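Local coordinates for protein soluble inorganic pyrophosphatase (Toxoplasma gondii, PDB 5WRT) that probably hydrolyses inorganic diphosphate to phosphate with the help of magnesium ions, at residues 137-145 with 168-176. Numbering follows the deposited sequence.
Sequences VPVKVLGAL and SQLNSVADV
L142 and K140, near the middle of strand 136-149, carry most of this contact with the loop that leads into helix 173-179. The two methyls of L142 reach different parts of that segment: CD2 lies against the backbone of L170, 3.4 Å from L170 O, and also meets L170 CB, while CD1 touches V176 CG2 at 3.8 Å on the first turn of the helix. I160 and I126 also pack on L142, making it part of the hydrophobic core. K140 runs out nearly extended and bends once, at chi3 (46°), which brings NZ to two oxygens of the loop. NZ donates to L170 O at 2.8 Å, tilted from the carbonyl plane, and to N171 OD1 at 2.9 Å, approaching from above the amide plane. A third bond goes to F167 O, and the ring of F167 adds a cation-pi contact. A water lies within hydrogen-bonding distance of both V141 O and N171 O. V173 CG2 rests 4.1 Å from G143 CA, where L142 and G143 form a classic beta bulge opposite L158. N171 N, in the loop, donates to D175 OD2 (3.0 Å) in the helix's first turn, and D175 OD1 pairs with R178. Three oxygen acceptors and the F167 ring thus gather at the ammonium of K140, probably favouring its protonated form and fastening the loop to the curled, OB-fold-like barrel of the family I pyrophosphatase core.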
ATOM      1  N   VAL A 137     -17.339  -7.909  15.861  1.00 27.91           N
ATOM      2  CA  VAL A 137     -16.873  -9.292  15.817  1.00 29.94           C
ATOM      3  C   VAL A 137     -15.869  -9.542  16.937  1.00 28.85           C
ATOM      4  O   VAL A 137     -15.010  -8.689  17.210  1.00 25.81           O
ATOM      5  CB  VAL A 137     -16.266  -9.633  14.446  1.00 27.15           C
ATOM      6  CG1 VAL A 137     -17.334  -9.578  13.365  1.00 28.86           C
ATOM      7  CG2 VAL A 137     -15.125  -8.689  14.109  1.00 27.48           C
ATOM      8  N   PRO A 138     -15.949 -10.682  17.622  1.00 28.13           N
ATOM      9  CA  PRO A 138     -14.903 -11.035  18.589  1.00 27.02           C
ATOM     10  C   PRO A 138     -13.643 -11.477  17.862  1.00 25.40           C
ATOM     11  O   PRO A 138     -13.698 -12.277  16.926  1.00 25.51           O
ATOM     12  CB  PRO A 138     -15.526 -12.186  19.393  1.00 28.52           C
ATOM     13  CG  PRO A 138     -16.979 -12.226  18.993  1.00 30.71           C
ATOM     14  CD  PRO A 138     -17.044 -11.663  17.613  1.00 28.86           C
ATOM     15  N   VAL A 139     -12.502 -10.955  18.303  1.00 26.09           N
ATOM     16  CA  VAL A 139     -11.230 -11.231  17.653  1.00 25.40           C
ATOM     17  C   VAL A 139     -10.222 -11.689  18.695  1.00 24.19           C
ATOM     18  O   VAL A 139     -10.303 -11.330  19.874  1.00 24.71           O
ATOM     19  CB  VAL A 139     -10.689  -9.998  16.888  1.00 24.11           C
ATOM     20  CG1 VAL A 139     -11.691  -9.534  15.841  1.00 24.28           C
ATOM     21  CG2 VAL A 139     -10.355  -8.871  17.856  1.00 22.72           C
ATOM     22  N   LYS A 140      -9.264 -12.494  18.246  1.00 24.36           N
ATOM     23  CA  LYS A 140      -8.105 -12.859  19.045  1.00 24.44           C
ATOM     24  C   LYS A 140      -6.923 -12.016  18.592  1.00 24.17           C
ATOM     25  O   LYS A 140      -6.614 -11.960  17.396  1.00 24.44           O
ATOM     26  CB  LYS A 140      -7.788 -14.349  18.915  1.00 24.90           C
ATOM     27  CG  LYS A 140      -6.475 -14.760  19.560  1.00 25.18           C
ATOM     28  CD  LYS A 140      -6.332 -16.273  19.609  1.00 28.26           C
ATOM     29  CE  LYS A 140      -6.698 -16.911  18.280  1.00 29.25           C
ATOM     30  NZ  LYS A 140      -6.373 -18.364  18.256  1.00 29.28           N
ATOM     31  N   VAL A 141      -6.275 -11.362  19.545  1.00 21.96           N
ATOM     32  CA  VAL A 141      -5.188 -10.439  19.247  1.00 22.67           C
ATOM     33  C   VAL A 141      -3.914 -11.228  18.970  1.00 23.82           C
ATOM     34  O   VAL A 141      -3.551 -12.135  19.728  1.00 25.07           O
ATOM     35  CB  VAL A 141      -5.003  -9.446  20.404  1.00 22.83           C
ATOM     36  CG1 VAL A 141      -3.618  -8.872  20.391  1.00 23.67           C
ATOM     37  CG2 VAL A 141      -6.043  -8.337  20.306  1.00 21.50           C
ATOM     38  N   LEU A 142      -3.227 -10.877  17.877  1.00 22.24           N
ATOM     39  CA  LEU A 142      -2.037 -11.593  17.441  1.00 22.69           C
ATOM     40  C   LEU A 142      -0.750 -10.789  17.553  1.00 22.57           C
ATOM     41  O   LEU A 142       0.328 -11.389  17.612  1.00 23.16           O
ATOM     42  CB  LEU A 142      -2.198 -12.048  15.983  1.00 22.79           C
ATOM     43  CG  LEU A 142      -3.381 -12.965  15.676  1.00 23.19           C
ATOM     44  CD1 LEU A 142      -3.602 -13.061  14.173  1.00 23.21           C
ATOM     45  CD2 LEU A 142      -3.161 -14.338  16.283  1.00 24.12           C
ATOM     46  N   GLY A 143      -0.831  -9.466  17.585  1.00 22.02           N
ATOM     47  CA  GLY A 143       0.362  -8.644  17.579  1.00 22.05           C
ATOM     48  C   GLY A 143      -0.005  -7.193  17.364  1.00 21.50           C
ATOM     49  O   GLY A 143      -1.182  -6.830  17.281  1.00 21.12           O
ATOM     50  N   ALA A 144       1.031  -6.361  17.278  1.00 21.36           N
ATOM     51  CA  ALA A 144       0.818  -4.925  17.173  1.00 21.07           C
ATOM     52  C   ALA A 144       2.039  -4.263  16.556  1.00 21.32           C
ATOM     53  O   ALA A 144       3.175  -4.604  16.893  1.00 21.88           O
ATOM     54  CB  ALA A 144       0.521  -4.303  18.542  1.00 21.20           C
ATOM     55  N   LEU A 145       1.790  -3.317  15.655  1.00 21.77           N
ATOM     56  CA  LEU A 145       2.827  -2.481  15.066  1.00 22.31           C
ATOM     57  C   LEU A 145       2.744  -1.095  15.691  1.00 22.22           C
ATOM     58  O   LEU A 145       1.654  -0.525  15.799  1.00 22.97           O
ATOM     59  CB  LEU A 145       2.663  -2.390  13.548  1.00 21.12           C
ATOM     60  CG  LEU A 145       2.968  -3.653  12.743  1.00 21.16           C
ATOM     61  CD1 LEU A 145       2.236  -3.630  11.411  1.00 20.77           C
ATOM     62  CD2 LEU A 145       4.465  -3.792  12.529  1.00 21.79           C
ATOM     63  N   SER A 168      -8.057 -20.945  15.174  1.00 34.84           N
ATOM     64  CA  SER A 168      -7.383 -21.800  16.146  1.00 34.20           C
ATOM     65  C   SER A 168      -5.915 -22.026  15.808  1.00 33.19           C
ATOM     66  O   SER A 168      -5.150 -22.453  16.680  1.00 34.83           O
ATOM     67  CB  SER A 168      -8.101 -23.145  16.257  1.00 35.88           C
ATOM     68  OG  SER A 168      -8.062 -23.843  15.026  1.00 36.23           O
ATOM     69  N   GLN A 169      -5.510 -21.763  14.568  1.00 35.21           N
ATOM     70  CA  GLN A 169      -4.135 -21.974  14.141  1.00 35.34           C
ATOM     71  C   GLN A 169      -3.258 -20.739  14.292  1.00 34.73           C
ATOM     72  O   GLN A 169      -2.029 -20.856  14.220  1.00 34.95           O
ATOM     73  CB  GLN A 169      -4.109 -22.422  12.678  1.00 39.15           C
ATOM     74  CG  GLN A 169      -4.504 -23.868  12.456  1.00 40.42           C
ATOM     75  CD  GLN A 169      -4.337 -24.284  11.011  1.00 42.47           C
ATOM     76  OE1 GLN A 169      -5.254 -24.140  10.203  1.00 43.54           O
ATOM     77  NE2 GLN A 169      -3.157 -24.792  10.674  1.00 41.14           N
ATOM     78  N   LEU A 170      -3.850 -19.565  14.486  1.00 31.43           N
ATOM     79  CA  LEU A 170      -3.113 -18.316  14.620  1.00 30.23           C
ATOM     80  C   LEU A 170      -3.158 -17.857  16.071  1.00 29.78           C
ATOM     81  O   LEU A 170      -4.237 -17.588  16.606  1.00 29.47           O
ATOM     82  CB  LEU A 170      -3.686 -17.237  13.700  1.00 29.24           C
ATOM     83  CG  LEU A 170      -3.698 -17.547  12.202  1.00 29.63           C
ATOM     84  CD1 LEU A 170      -4.413 -16.445  11.433  1.00 28.73           C
ATOM     85  CD2 LEU A 170      -2.283 -17.742  11.680  1.00 29.94           C
ATOM     86  N   ASN A 171      -1.988 -17.765  16.705  1.00 29.52           N
ATOM     87  CA  ASN A 171      -1.899 -17.254  18.067  1.00 30.11           C
ATOM     88  C   ASN A 171      -0.831 -16.189  18.269  1.00 28.67           C
ATOM     89  O   ASN A 171      -0.844 -15.534  19.318  1.00 29.96           O
ATOM     90  CB  ASN A 171      -1.649 -18.399  19.063  1.00 31.89           C
ATOM     91  CG  ASN A 171      -2.671 -19.514  18.943  1.00 31.89           C
ATOM     92  OD1 ASN A 171      -3.851 -19.318  19.234  1.00 32.03           O
ATOM     93  ND2 ASN A 171      -2.226 -20.687  18.509  1.00 33.07           N
ATOM     94  N   SER A 172       0.078 -15.986  17.319  1.00 28.94           N
ATOM     95  CA  SER A 172       1.069 -14.924  17.428  1.00 29.19           C
ATOM     96  C   SER A 172       1.536 -14.525  16.032  1.00 29.12           C
ATOM     97  O   SER A 172       1.123 -15.105  15.024  1.00 29.80           O
ATOM     98  CB  SER A 172       2.249 -15.338  18.312  1.00 31.96           C
ATOM     99  OG  SER A 172       2.878 -14.191  18.866  1.00 31.08           O
ATOM    100  N   VAL A 173       2.410 -13.514  15.993  1.00 29.50           N
ATOM    101  CA  VAL A 173       2.981 -13.028  14.737  1.00 29.82           C
ATOM    102  C   VAL A 173       3.620 -14.165  13.951  1.00 30.90           C
ATOM    103  O   VAL A 173       3.486 -14.243  12.723  1.00 30.51           O
ATOM    104  CB  VAL A 173       3.996 -11.904  15.019  1.00 30.49           C
ATOM    105  CG1 VAL A 173       4.669 -11.458  13.728  1.00 29.95           C
ATOM    106  CG2 VAL A 173       3.314 -10.732  15.708  1.00 28.19           C
ATOM    107  N   ALA A 174       4.331 -15.059  14.643  1.00 30.98           N
ATOM    108  CA  ALA A 174       5.055 -16.125  13.957  1.00 32.18           C
ATOM    109  C   ALA A 174       4.116 -17.011  13.148  1.00 31.63           C
ATOM    110  O   ALA A 174       4.463 -17.450  12.044  1.00 31.53           O
ATOM    111  CB  ALA A 174       5.842 -16.956  14.971  1.00 32.52           C
ATOM    112  N   ASP A 175       2.921 -17.291  13.678  1.00 30.20           N
ATOM    113  CA  ASP A 175       1.949 -18.079  12.926  1.00 30.75           C
ATOM    114  C   ASP A 175       1.471 -17.332  11.686  1.00 32.14           C
ATOM    115  O   ASP A 175       1.247 -17.944  10.635  1.00 32.72           O
ATOM    116  CB  ASP A 175       0.767 -18.454  13.819  1.00 30.92           C
ATOM    117  CG  ASP A 175       1.178 -19.312  14.998  1.00 31.93           C
ATOM    118  OD1 ASP A 175       2.123 -20.115  14.850  1.00 33.09           O
ATOM    119  OD2 ASP A 175       0.554 -19.187  16.073  1.00 31.17           O
ATOM    120  N   VAL A 176       1.305 -16.012  11.790  1.00 30.74           N
ATOM    121  CA  VAL A 176       0.883 -15.224  10.636  1.00 30.09           C
ATOM    122  C   VAL A 176       1.963 -15.238   9.562  1.00 30.72           C
ATOM    123  O   VAL A 176       1.683 -15.465   8.380  1.00 31.10           O
ATOM    124  CB  VAL A 176       0.532 -13.788  11.067  1.00 27.46           C
ATOM    125  CG1 VAL A 176       0.044 -12.980   9.873  1.00 27.47           C
ATOM    126  CG2 VAL A 176      -0.510 -13.804  12.173  1.00 26.87           C
TER
HETATM  127  O   HOH W   1      -3.196 -15.103  20.829  1.00 30.56           O